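Pyruvate formate-lyase 2 (Archaeoglobus fulgidus, PDB 2F3O) is a glycyl radical enzyme of unknown function from a hyperthermophile, related to pyruvate formate-lyase and glycerol dehydratase and probably a lyase. Local coordinates at residues 329-334 with 363-368; 67-72 with 312-317; 344-349 with 375-380. One frame throughout, in Å; residues are numbered along the deposited sequence.

Contact 1: 329-334 with 363-368; sequences QATNQA and RLRQPN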
ATOM      1  N   GLN A 329     -15.531 -35.190  25.427  1.00 52.42           N
ATOM      2  CA  GLN A 329     -14.072 -35.217  25.322  1.00 52.36           C
ATOM      3  C   GLN A 329     -13.553 -34.713  23.977  1.00 52.09           C
ATOM      4  O   GLN A 329     -12.834 -35.416  23.257  1.00 52.38           O
ATOM      5  CB  GLN A 329     -13.544 -36.619  25.609  1.00 52.51           C
ATOM      6  CG  GLN A 329     -13.898 -37.121  26.985  1.00 52.92           C
ATOM      7  CD  GLN A 329     -13.377 -38.514  27.229  1.00 53.54           C
ATOM      8  OE1 GLN A 329     -13.419 -39.374  26.342  1.00 53.95           O
ATOM      9  NE2 GLN A 329     -12.876 -38.752  28.435  1.00 53.81           N
ATOM     10  N   ALA A 330     -13.952 -33.496  23.636  1.00 51.40           N
ATOM     11  CA  ALA A 330     -13.738 -32.967  22.304  1.00 50.39           C
ATOM     12  C   ALA A 330     -12.371 -32.333  22.185  1.00 49.68           C
ATOM     13  O   ALA A 330     -12.063 -31.344  22.844  1.00 49.57           O
ATOM     14  CB  ALA A 330     -14.803 -31.966  22.001  1.00 50.55           C
ATOM     15  N   THR A 331     -11.526 -32.927  21.364  1.00 48.95           N
ATOM     16  CA  THR A 331     -10.249 -32.315  21.052  1.00 48.10           C
ATOM     17  C   THR A 331     -10.171 -32.191  19.539  1.00 47.48           C
ATOM     18  O   THR A 331     -10.046 -31.088  19.006  1.00 47.57           O
ATOM     19  CB  THR A 331      -9.068 -33.133  21.593  1.00 48.10           C
ATOM     20  OG1 THR A 331      -9.168 -34.493  21.147  1.00 48.29           O
ATOM     21  CG2 THR A 331      -9.063 -33.098  23.110  1.00 48.55           C
ATOM     22  N   ASN A 332     -10.235 -33.337  18.869  1.00 46.45           N
ATOM     23  CA  ASN A 332     -10.525 -33.416  17.449  1.00 45.69           C
ATOM     24  C   ASN A 332      -9.412 -33.113  16.481  1.00 45.14           C
ATOM     25  O   ASN A 332      -9.564 -32.253  15.617  1.00 45.22           O
ATOM     26  CB  ASN A 332     -11.813 -32.676  17.103  1.00 45.58           C
ATOM     27  CG  ASN A 332     -13.006 -33.374  17.659  1.00 45.86           C
ATOM     28  OD1 ASN A 332     -13.257 -34.506  17.298  1.00 46.85           O
ATOM     29  ND2 ASN A 332     -13.720 -32.740  18.575  1.00 45.83           N
ATOM     30  N   GLN A 333      -8.299 -33.823  16.636  1.00 44.13           N
ATOM     31  CA  GLN A 333      -7.277 -33.844  15.611  1.00 43.42           C
ATOM     32  C   GLN A 333      -7.885 -34.533  14.417  1.00 42.72           C
ATOM     33  O   GLN A 333      -8.032 -35.738  14.415  1.00 42.86           O
ATOM     34  CB  GLN A 333      -6.047 -34.631  16.062  1.00 43.52           C
ATOM     35  CG  GLN A 333      -5.204 -33.925  17.092  1.00 43.22           C
ATOM     36  CD  GLN A 333      -4.299 -34.876  17.820  1.00 42.79           C
ATOM     37  OE1 GLN A 333      -3.303 -35.343  17.273  1.00 42.92           O
ATOM     38  NE2 GLN A 333      -4.635 -35.166  19.068  1.00 41.89           N
ATOM     39  N   ALA A 334      -8.239 -33.765  13.401  1.00 42.05           N
ATOM     40  CA  ALA A 334      -8.947 -34.323  12.279  1.00 41.56           C
ATOM     41  C   ALA A 334      -8.031 -34.842  11.189  1.00 41.18           C
ATOM     42  O   ALA A 334      -6.876 -34.463  11.091  1.00 41.31           O
ATOM     43  CB  ALA A 334      -9.892 -33.313  11.716  1.00 41.94           C
ATOM     44  N   ARG A 363     -12.160 -48.113  15.668  1.00 51.28           N
ATOM     45  CA  ARG A 363     -13.359 -47.558  16.313  1.00 50.41           C
ATOM     46  C   ARG A 363     -13.132 -46.802  17.608  1.00 50.03           C
ATOM     47  O   ARG A 363     -13.919 -46.945  18.539  1.00 49.63           O
ATOM     48  CB  ARG A 363     -14.402 -48.640  16.543  1.00 50.27           C
ATOM     49  CG  ARG A 363     -14.606 -49.446  15.327  1.00 50.13           C
ATOM     50  CD  ARG A 363     -15.934 -50.107  15.291  1.00 49.66           C
ATOM     51  NE  ARG A 363     -16.261 -50.480  13.922  1.00 48.62           N
ATOM     52  CZ  ARG A 363     -17.379 -51.108  13.577  1.00 47.72           C
ATOM     53  NH1 ARG A 363     -18.263 -51.427  14.509  1.00 46.14           N
ATOM     54  NH2 ARG A 363     -17.625 -51.378  12.304  1.00 48.15           N
ATOM     55  N   LEU A 364     -12.055 -46.018  17.665  1.00 49.76           N
ATOM     56  CA  LEU A 364     -11.735 -45.220  18.841  1.00 49.64           C
ATOM     57  C   LEU A 364     -12.312 -43.824  18.684  1.00 49.66           C
ATOM     58  O   LEU A 364     -12.723 -43.451  17.579  1.00 50.14           O
ATOM     59  CB  LEU A 364     -10.230 -45.133  19.012  1.00 49.52           C
ATOM     60  CG  LEU A 364      -9.531 -46.475  19.161  1.00 49.62           C
ATOM     61  CD1 LEU A 364      -8.034 -46.303  18.984  1.00 49.72           C
ATOM     62  CD2 LEU A 364      -9.853 -47.084  20.525  1.00 49.10           C
ATOM     63  N   ARG A 365     -12.315 -43.040  19.763  1.00 49.26           N
ATOM     64  CA  ARG A 365     -12.871 -41.684  19.716  1.00 48.88           C
ATOM     65  C   ARG A 365     -12.078 -40.735  18.820  1.00 48.77           C
ATOM     66  O   ARG A 365     -12.600 -39.707  18.383  1.00 48.52           O
ATOM     67  CB  ARG A 365     -13.011 -41.077  21.120  1.00 48.88           C
ATOM     68  CG  ARG A 365     -11.702 -40.851  21.853  1.00 48.43           C
ATOM     69  CD  ARG A 365     -11.864 -40.048  23.165  1.00 48.66           C
ATOM     70  NE  ARG A 365     -11.622 -38.603  23.028  1.00 47.87           N
ATOM     71  CZ  ARG A 365     -10.418 -38.024  23.027  1.00 46.76           C
ATOM     72  NH1 ARG A 365      -9.318 -38.753  23.122  1.00 47.19           N
ATOM     73  NH2 ARG A 365     -10.305 -36.708  22.909  1.00 46.44           N
ATOM     74  N   GLN A 366     -10.824 -41.080  18.541  1.00 48.54           N
ATOM     75  CA  GLN A 366      -9.965 -40.143  17.854  1.00 48.51           C
ATOM     76  C   GLN A 366      -8.899 -40.697  16.924  1.00 48.51           C
ATOM     77  O   GLN A 366      -8.118 -41.566  17.317  1.00 49.05           O
ATOM     78  CB  GLN A 366      -9.201 -39.244  18.852  1.00 48.14           C
ATOM     79  CG  GLN A 366      -9.951 -38.089  19.493  1.00 48.68           C
ATOM     80  CD  GLN A 366     -10.346 -36.999  18.536  1.00 48.90           C
ATOM     81  OE1 GLN A 366      -9.684 -36.771  17.545  1.00 50.79           O
ATOM     82  NE2 GLN A 366     -11.422 -36.297  18.850  1.00 49.20           N
ATOM     83  N   PRO A 367      -9.029 -40.388  15.636  1.00 47.80           N
ATOM     84  CA  PRO A 367      -8.857 -39.089  15.037  1.00 46.93           C
ATOM     85  C   PRO A 367     -10.279 -38.781  14.533  1.00 46.32           C
ATOM     86  O   PRO A 367     -11.125 -39.679  14.447  1.00 46.44           O
ATOM     87  CB  PRO A 367      -7.887 -39.343  13.879  1.00 46.67           C
ATOM     88  CG  PRO A 367      -7.754 -40.802  13.781  1.00 47.02           C
ATOM     89  CD  PRO A 367      -8.825 -41.439  14.638  1.00 47.91           C
ATOM     90  N   ASN A 368     -10.591 -37.531  14.249  1.00 45.38           N
ATOM     91  CA  ASN A 368     -11.877 -37.288  13.663  1.00 44.38           C
ATOM     92  C   ASN A 368     -11.699 -37.511  12.198  1.00 43.82           C
ATOM     93  O   ASN A 368     -11.134 -36.669  11.525  1.00 44.37           O
ATOM     94  CB  ASN A 368     -12.344 -35.866  13.919  1.00 44.36           C
ATOM     95  CG  ASN A 368     -13.842 -35.751  13.860  1.00 43.74           C
ATOM     96  OD1 ASN A 368     -14.514 -36.632  13.341  1.00 42.70           O
ATOM     97  ND2 ASN A 368     -14.377 -34.673  14.405  1.00 43.98           N
TER

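Contact 2: 67-72 with 312-317; sequences TMLPNP and NEIVPA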
ATOM      1  N   THR A  67       4.827 -39.297  22.654  1.00 53.48           N
ATOM      2  CA  THR A  67       3.715 -39.108  23.551  1.00 53.93           C
ATOM      3  C   THR A  67       3.354 -37.630  23.586  1.00 54.31           C
ATOM      4  O   THR A  67       4.224 -36.764  23.470  1.00 54.48           O
ATOM      5  CB  THR A  67       4.004 -39.632  24.982  1.00 53.95           C
ATOM      6  OG1 THR A  67       5.212 -39.057  25.491  1.00 53.61           O
ATOM      7  CG2 THR A  67       4.142 -41.126  24.976  1.00 53.95           C
ATOM      8  N   MET A  68       2.061 -37.357  23.692  1.00 54.45           N
ATOM      9  CA  MET A  68       1.559 -35.999  23.736  1.00 54.83           C
ATOM     10  C   MET A  68       1.764 -35.397  25.109  1.00 54.64           C
ATOM     11  O   MET A  68       2.045 -34.214  25.238  1.00 55.17           O
ATOM     12  CB  MET A  68       0.082 -35.984  23.374  1.00 54.59           C
ATOM     13  CG  MET A  68      -0.173 -36.493  21.982  1.00 55.04           C
ATOM     14  SD  MET A  68      -1.580 -35.642  21.276  1.00 56.77           S
ATOM     15  CE  MET A  68      -2.787 -36.908  21.428  1.00 57.20           C
ATOM     16  N   LEU A  69       1.609 -36.210  26.141  1.00 54.62           N
ATOM     17  CA  LEU A  69       1.961 -35.813  27.491  1.00 54.54           C
ATOM     18  C   LEU A  69       2.652 -37.046  28.078  1.00 55.14           C
ATOM     19  O   LEU A  69       2.439 -38.153  27.556  1.00 55.38           O
ATOM     20  CB  LEU A  69       0.702 -35.459  28.265  1.00 54.10           C
ATOM     21  CG  LEU A  69      -0.425 -36.467  28.101  1.00 53.73           C
ATOM     22  CD1 LEU A  69      -0.760 -37.102  29.425  1.00 53.36           C
ATOM     23  CD2 LEU A  69      -1.635 -35.836  27.478  1.00 53.40           C
ATOM     24  N   PRO A  70       3.507 -36.873  29.125  1.00 55.35           N
ATOM     25  CA  PRO A  70       4.107 -38.047  29.766  1.00 55.14           C
ATOM     26  C   PRO A  70       3.013 -38.823  30.446  1.00 55.18           C
ATOM     27  O   PRO A  70       2.083 -38.222  30.955  1.00 54.81           O
ATOM     28  CB  PRO A  70       5.018 -37.453  30.837  1.00 55.21           C
ATOM     29  CG  PRO A  70       5.183 -36.036  30.503  1.00 55.17           C
ATOM     30  CD  PRO A  70       3.967 -35.620  29.753  1.00 55.42           C
ATOM     31  N   ASN A  71       3.142 -40.143  30.438  1.00 55.66           N
ATOM     32  CA  ASN A  71       2.109 -41.069  30.920  1.00 56.27           C
ATOM     33  C   ASN A  71       0.656 -40.746  30.503  1.00 56.01           C
ATOM     34  O   ASN A  71      -0.105 -40.132  31.268  1.00 55.88           O
ATOM     35  CB  ASN A  71       2.226 -41.287  32.432  1.00 56.68           C
ATOM     36  CG  ASN A  71       1.335 -42.422  32.920  1.00 58.72           C
ATOM     37  OD1 ASN A  71       0.565 -42.254  33.875  1.00 61.09           O
ATOM     38  ND2 ASN A  71       1.413 -43.578  32.246  1.00 59.32           N
ATOM     39  N   PRO A  72       0.280 -41.177  29.286  1.00 55.65           N
ATOM     40  CA  PRO A  72      -0.926 -40.892  28.506  1.00 55.50           C
ATOM     41  C   PRO A  72      -2.258 -41.371  29.129  1.00 55.25           C
ATOM     42  O   PRO A  72      -2.253 -41.888  30.235  1.00 55.60           O
ATOM     43  CB  PRO A  72      -0.610 -41.527  27.151  1.00 55.59           C
ATOM     44  CG  PRO A  72       0.866 -41.689  27.143  1.00 56.06           C
ATOM     45  CD  PRO A  72       1.172 -42.067  28.540  1.00 55.80           C
ATOM     46  N   ASN A 312      -5.371 -40.373  20.515  1.00 47.06           N
ATOM     47  CA  ASN A 312      -6.242 -40.608  21.661  1.00 46.78           C
ATOM     48  C   ASN A 312      -5.590 -40.292  23.000  1.00 46.69           C
ATOM     49  O   ASN A 312      -6.221 -40.455  24.039  1.00 46.63           O
ATOM     50  CB  ASN A 312      -6.679 -42.060  21.697  1.00 46.69           C
ATOM     51  CG  ASN A 312      -7.695 -42.383  20.649  1.00 46.68           C
ATOM     52  OD1 ASN A 312      -8.888 -42.169  20.844  1.00 46.21           O
ATOM     53  ND2 ASN A 312      -7.231 -42.939  19.530  1.00 45.87           N
ATOM     54  N   GLU A 313      -4.331 -39.864  22.985  1.00 46.43           N
ATOM     55  CA  GLU A 313      -3.630 -39.548  24.217  1.00 46.48           C
ATOM     56  C   GLU A 313      -4.132 -38.265  24.885  1.00 46.46           C
ATOM     57  O   GLU A 313      -3.967 -38.092  26.094  1.00 46.62           O
ATOM     58  CB  GLU A 313      -2.112 -39.524  23.999  1.00 46.10           C
ATOM     59  CG  GLU A 313      -1.532 -40.880  23.639  1.00 46.81           C
ATOM     60  CD  GLU A 313      -0.051 -40.832  23.253  1.00 47.42           C
ATOM     61  OE1 GLU A 313       0.563 -39.751  23.341  1.00 48.35           O
ATOM     62  OE2 GLU A 313       0.502 -41.886  22.865  1.00 48.27           O
ATOM     63  N   ILE A 314      -4.753 -37.367  24.124  1.00 46.69           N
ATOM     64  CA  ILE A 314      -5.330 -36.177  24.750  1.00 47.01           C
ATOM     65  C   ILE A 314      -6.837 -36.191  24.892  1.00 46.44           C
ATOM     66  O   ILE A 314      -7.579 -36.779  24.121  1.00 45.73           O
ATOM     67  CB  ILE A 314      -4.873 -34.799  24.158  1.00 46.94           C
ATOM     68  CG1 ILE A 314      -5.338 -34.611  22.720  1.00 47.95           C
ATOM     69  CG2 ILE A 314      -3.392 -34.618  24.271  1.00 47.56           C
ATOM     70  CD1 ILE A 314      -5.255 -33.171  22.259  1.00 47.80           C
ATOM     71  N   VAL A 315      -7.242 -35.484  25.919  1.00 46.69           N
ATOM     72  CA  VAL A 315      -8.585 -35.432  26.378  1.00 47.10           C
ATOM     73  C   VAL A 315      -8.537 -34.011  26.951  1.00 47.43           C
ATOM     74  O   VAL A 315      -7.495 -33.588  27.462  1.00 47.82           O
ATOM     75  CB  VAL A 315      -8.802 -36.589  27.419  1.00 47.26           C
ATOM     76  CG1 VAL A 315      -8.836 -36.097  28.859  1.00 46.88           C
ATOM     77  CG2 VAL A 315     -10.047 -37.372  27.093  1.00 46.64           C
ATOM     78  N   PRO A 316      -9.612 -33.233  26.798  1.00 47.44           N
ATOM     79  CA  PRO A 316      -9.517 -31.784  27.030  1.00 47.52           C
ATOM     80  C   PRO A 316      -9.521 -31.377  28.504  1.00 47.69           C
ATOM     81  O   PRO A 316     -10.068 -32.079  29.320  1.00 47.65           O
ATOM     82  CB  PRO A 316     -10.758 -31.260  26.329  1.00 47.23           C
ATOM     83  CG  PRO A 316     -11.739 -32.387  26.452  1.00 47.29           C
ATOM     84  CD  PRO A 316     -10.963 -33.653  26.408  1.00 47.31           C
ATOM     85  N   ALA A 317      -8.908 -30.248  28.845  1.00 48.65           N
ATOM     86  CA  ALA A 317      -8.869 -29.769  30.248  1.00 49.41           C
ATOM     87  C   ALA A 317     -10.061 -28.883  30.586  1.00 49.90           C
ATOM     88  O   ALA A 317      -9.893 -27.749  31.047  1.00 49.77           O
ATOM     89  CB  ALA A 317      -7.561 -29.008  30.547  1.00 49.25           C
TER

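Contact 3: 344-349 with 375-380; sequences GNDATN and KGSPES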
ATOM      1  N   GLY A 344     -10.772 -31.595 -10.769  1.00 40.88           N
ATOM      2  CA  GLY A 344     -12.069 -32.198 -10.634  1.00 41.99           C
ATOM      3  C   GLY A 344     -11.973 -33.694 -10.766  1.00 43.17           C
ATOM      4  O   GLY A 344     -12.931 -34.405 -10.481  1.00 43.67           O
ATOM      5  N   ASN A 345     -10.812 -34.180 -11.194  1.00 44.12           N
ATOM      6  CA  ASN A 345     -10.543 -35.619 -11.253  1.00 44.94           C
ATOM      7  C   ASN A 345     -10.590 -36.239  -9.878  1.00 45.50           C
ATOM      8  O   ASN A 345     -10.274 -35.589  -8.899  1.00 45.68           O
ATOM      9  CB  ASN A 345      -9.171 -35.877 -11.845  1.00 44.85           C
ATOM     10  CG  ASN A 345      -9.042 -35.322 -13.225  1.00 46.68           C
ATOM     11  OD1 ASN A 345      -9.897 -35.566 -14.084  1.00 48.20           O
ATOM     12  ND2 ASN A 345      -7.986 -34.545 -13.455  1.00 47.69           N
ATOM     13  N   ASP A 346     -10.981 -37.502  -9.812  1.00 46.25           N
ATOM     14  CA  ASP A 346     -11.033 -38.206  -8.550  1.00 46.53           C
ATOM     15  C   ASP A 346      -9.629 -38.396  -8.003  1.00 46.88           C
ATOM     16  O   ASP A 346      -8.726 -38.804  -8.735  1.00 46.59           O
ATOM     17  CB  ASP A 346     -11.714 -39.554  -8.738  1.00 46.45           C
ATOM     18  CG  ASP A 346     -11.859 -40.288  -7.447  1.00 46.69           C
ATOM     19  OD1 ASP A 346     -12.475 -39.701  -6.525  1.00 47.25           O
ATOM     20  OD2 ASP A 346     -11.326 -41.420  -7.352  1.00 45.76           O
ATOM     21  N   ALA A 347      -9.447 -38.080  -6.725  1.00 47.47           N
ATOM     22  CA  ALA A 347      -8.126 -38.185  -6.107  1.00 48.59           C
ATOM     23  C   ALA A 347      -8.016 -39.310  -5.069  1.00 49.31           C
ATOM     24  O   ALA A 347      -7.085 -39.333  -4.263  1.00 49.78           O
ATOM     25  CB  ALA A 347      -7.713 -36.848  -5.496  1.00 48.51           C
ATOM     26  N   THR A 348      -8.974 -40.228  -5.083  1.00 50.01           N
ATOM     27  CA  THR A 348      -8.894 -41.435  -4.272  1.00 50.69           C
ATOM     28  C   THR A 348      -7.709 -42.302  -4.743  1.00 51.16           C
ATOM     29  O   THR A 348      -7.544 -42.538  -5.933  1.00 51.54           O
ATOM     30  CB  THR A 348     -10.233 -42.211  -4.343  1.00 50.64           C
ATOM     31  OG1 THR A 348     -11.252 -41.473  -3.654  1.00 50.65           O
ATOM     32  CG2 THR A 348     -10.111 -43.584  -3.725  1.00 50.80           C
ATOM     33  N   ASN A 349      -6.851 -42.716  -3.818  1.00 51.60           N
ATOM     34  CA  ASN A 349      -5.741 -43.605  -4.144  1.00 52.01           C
ATOM     35  C   ASN A 349      -5.829 -44.783  -3.194  1.00 52.51           C
ATOM     36  O   ASN A 349      -6.739 -44.822  -2.375  1.00 52.41           O
ATOM     37  CB  ASN A 349      -4.388 -42.896  -4.003  1.00 51.85           C
ATOM     38  CG  ASN A 349      -4.252 -42.138  -2.684  1.00 51.23           C
ATOM     39  OD1 ASN A 349      -4.654 -42.617  -1.625  1.00 50.48           O
ATOM     40  ND2 ASN A 349      -3.692 -40.942  -2.754  1.00 50.98           N
ATOM     41  N   LYS A 375     -19.388 -36.501  -6.926  1.00 49.62           N
ATOM     42  CA  LYS A 375     -20.067 -37.261  -7.963  1.00 50.45           C
ATOM     43  C   LYS A 375     -19.152 -38.168  -8.802  1.00 50.71           C
ATOM     44  O   LYS A 375     -19.635 -38.950  -9.618  1.00 51.01           O
ATOM     45  CB  LYS A 375     -20.921 -36.339  -8.842  1.00 50.42           C
ATOM     46  CG  LYS A 375     -22.154 -35.847  -8.107  1.00 51.68           C
ATOM     47  CD  LYS A 375     -23.244 -35.352  -9.048  1.00 53.39           C
ATOM     48  CE  LYS A 375     -24.452 -34.848  -8.251  1.00 54.52           C
ATOM     49  NZ  LYS A 375     -25.308 -33.878  -9.014  1.00 54.85           N
ATOM     50  N   GLY A 376     -17.847 -38.087  -8.586  1.00 50.79           N
ATOM     51  CA  GLY A 376     -16.927 -38.900  -9.343  1.00 51.62           C
ATOM     52  C   GLY A 376     -16.150 -39.877  -8.488  1.00 52.38           C
ATOM     53  O   GLY A 376     -15.146 -40.442  -8.949  1.00 52.72           O
ATOM     54  N   SER A 377     -16.594 -40.073  -7.244  1.00 52.73           N
ATOM     55  CA  SER A 377     -15.939 -41.023  -6.331  1.00 53.30           C
ATOM     56  C   SER A 377     -16.151 -42.461  -6.832  1.00 53.95           C
ATOM     57  O   SER A 377     -17.219 -42.752  -7.366  1.00 54.38           O
ATOM     58  CB  SER A 377     -16.498 -40.864  -4.919  1.00 53.01           C
ATOM     59  OG  SER A 377     -16.295 -39.556  -4.425  1.00 52.61           O
ATOM     60  N   PRO A 378     -15.144 -43.355  -6.685  1.00 54.40           N
ATOM     61  CA  PRO A 378     -15.333 -44.713  -7.212  1.00 54.58           C
ATOM     62  C   PRO A 378     -16.421 -45.447  -6.454  1.00 54.98           C
ATOM     63  O   PRO A 378     -16.563 -45.270  -5.237  1.00 54.94           O
ATOM     64  CB  PRO A 378     -13.975 -45.394  -6.971  1.00 54.43           C
ATOM     65  CG  PRO A 378     -13.022 -44.294  -6.719  1.00 54.57           C
ATOM     66  CD  PRO A 378     -13.827 -43.212  -6.043  1.00 54.40           C
ATOM     67  N   GLU A 379     -17.193 -46.237  -7.194  1.00 55.68           N
ATOM     68  CA  GLU A 379     -18.367 -46.933  -6.676  1.00 56.17           C
ATOM     69  C   GLU A 379     -17.977 -47.879  -5.544  1.00 56.31           C
ATOM     70  O   GLU A 379     -18.675 -47.945  -4.523  1.00 56.60           O
ATOM     71  CB  GLU A 379     -19.082 -47.673  -7.814  1.00 56.24           C
ATOM     72  CG  GLU A 379     -20.263 -48.556  -7.403  1.00 57.94           C
ATOM     73  CD  GLU A 379     -21.312 -47.818  -6.577  1.00 60.45           C
ATOM     74  OE1 GLU A 379     -21.765 -46.721  -7.005  1.00 61.12           O
ATOM     75  OE2 GLU A 379     -21.684 -48.347  -5.499  1.00 60.32           O
ATOM     76  N   SER A 380     -16.838 -48.559  -5.705  1.00 56.21           N
ATOM     77  CA  SER A 380     -16.304 -49.443  -4.669  1.00 56.19           C
ATOM     78  C   SER A 380     -16.072 -48.704  -3.369  1.00 56.18           C
ATOM     79  O   SER A 380     -16.416 -49.201  -2.298  1.00 56.42           O
ATOM     80  CB  SER A 380     -15.009 -50.092  -5.126  1.00 56.04           C
ATOM     81  OG  SER A 380     -14.364 -49.264  -6.068  1.00 56.76           O
TER

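Contact 1: 329-334 with 363-368
Arg365 grips the carbonyl O of Gln329: its NH2 gives a hydrogen bond of 2.9 Å to Gln329 O, the acceptor at the guanidinium edge, near its plane, and NE adds a weak second one. NH1 takes a further carbonyl, that of Ile314, so the buried guanidinium bridges two loops. A bend at chi3 (-95°) turns the group toward these carbonyls, and Gln366 CG lies over the centre of one face. Gln366 sends NE2 to Asn332 OD1 at 3.0 Å, above the Asn332 amide plane, with the two amide planes 63° apart. Asn332 ND2 hydrogen-bonds a glycerol probably from the crystallisation liquor. Asn368 ND2 donates to the carbonyl O of Gly752, the predicted radical glycine, and Asn368 OD1 accepts from Arg749.

Along the backbone, Asn368 N donates to Gln333 O at 3.1 Å and Ala334 pairs with Asn368 as a parallel bridge. Beside that bond Pro367 CB comes to 3.6 Å from Gln333 O, and Ala334 CB to 4.2 Å from Asn368 CB.

The loops run into adjacent parallel strands, 334-338 and 368-373, joined in a beta-alpha-beta crossover through helix 350-362. Helix 250-267 packs on Gln333, and helix 297-310 on Leu364 and Pro367.

Contact 2: 67-72 with 312-317
The polar part of this contact is a single hydrogen bond, from Met68 N to Glu313 OE1, 2.8 Å long with an N-H...O angle of 160°. The donor meets OE1 nearly along its C-O bond. Glu313 holds its chain extended beyond CG (chi2 173°), which carries the carboxylate across to the backbone of 67-72, where OE1 also lies 3.2 Å from Thr67 CA. Its other oxygen, OE2, has a long, weak ion pair with Lys310, so both the backbone N-H and the lysine would probably favour the charged form of this buried acid.

The apolar part lies along the stem of Glu313 and beyond it. The Pro72 ring runs side by side with Glu313, pointing the same way, with Pro72 CB 3.7 Å from Glu313 CG. Met68, bent at chi2 and chi3, crosses Ile314 at about a right angle: SD touches Ile314 CG2 at 3.6 Å, while the methyl CE comes to 3.4 Å from Ile314 N. Leu69 contributes through one branch, CD2, which lies 3.9 Å from Ile314 CG2 and also approaches Glu313 O. Helix 250-267 adds Trp258 against Met68 and His265 against Ile314.

Neither segment is regular helix or strand. The arrangement is a buried loop-to-loop junction in the pyruvate formate-lyase-like region: the loop entering strand 74-75, whose Gly74 also makes a backbone hydrogen bond with Glu313, meets the loop between helices 297-310 and 322-325.

Contact 3: 344-349 with 375-380
Asp346 and Pro378 meet through carboxylate and ring: Asp346 OD2 lies 3.3 Å from Pro378 CD and 3.4 Å from Pro378 CG, the two side chains crossing at a slant. With CG opposite the backbone N (chi1 -177°), the carboxylate of Asp346 is carried up to Ser377 CA and the CD/CG edge of Pro378. Its other oxygen, OD1, is 3.7 Å from Ser377 CA, and Asp346 CB is 3.6 Å from Gly376 O. No hydrogen bond spans the two segments. Asp346 OD2 instead accepts a weak one from Thr348 N within its own loop.

Both segments belong to loops that leave the C-terminal ends of the parallel strands 334-338 and 368-373. The segment 344-349 leads from strand 334-338 into helix 350-362, the crossover helix between the two strands, and 375-380 leads from strand 368-373 into helix 379-390. Each loop ends at an N-cap position: Asn349, whose OD1 makes a weak bond to Leu351 N, and Pro378, which precedes the second helix.

Thr348 points its OG1 at the ring of Pro378, with Thr348 OG1 3.9 Å from Pro378 CD. Tyr353, on helix 350-362, packs against both of these residues. Ser377 directs its OG to Asn374 N, within its own loop. On the side of the subunit interface, Asn345 ND2 bonds to Gln280 O of the second subunit, and Asp346 packs on Lys287 of that same neighbouring chain.

In the fold
Contacts 1 and 2 adjoin, with centres about 12 Å apart, and touch at several points: besides the Arg365-Ile314 pair, Gln366 O lies 2.8 Å from Asn312 ND2, and Gln329 NE2 packs against Val315 CG2 at 3.4 Å. Contact 1 is the one beside the predicted radical site at Gly752 and the bound glycerol; in contact 2 the distance from the side chain of Ile314 to a glycerol is about 9 Å. Contact 3 lies at the other end of the same two strands, its centre about 25 Å from that of contact 1 and about 36 Å from that of contact 2, at the surface near a neighbouring subunit.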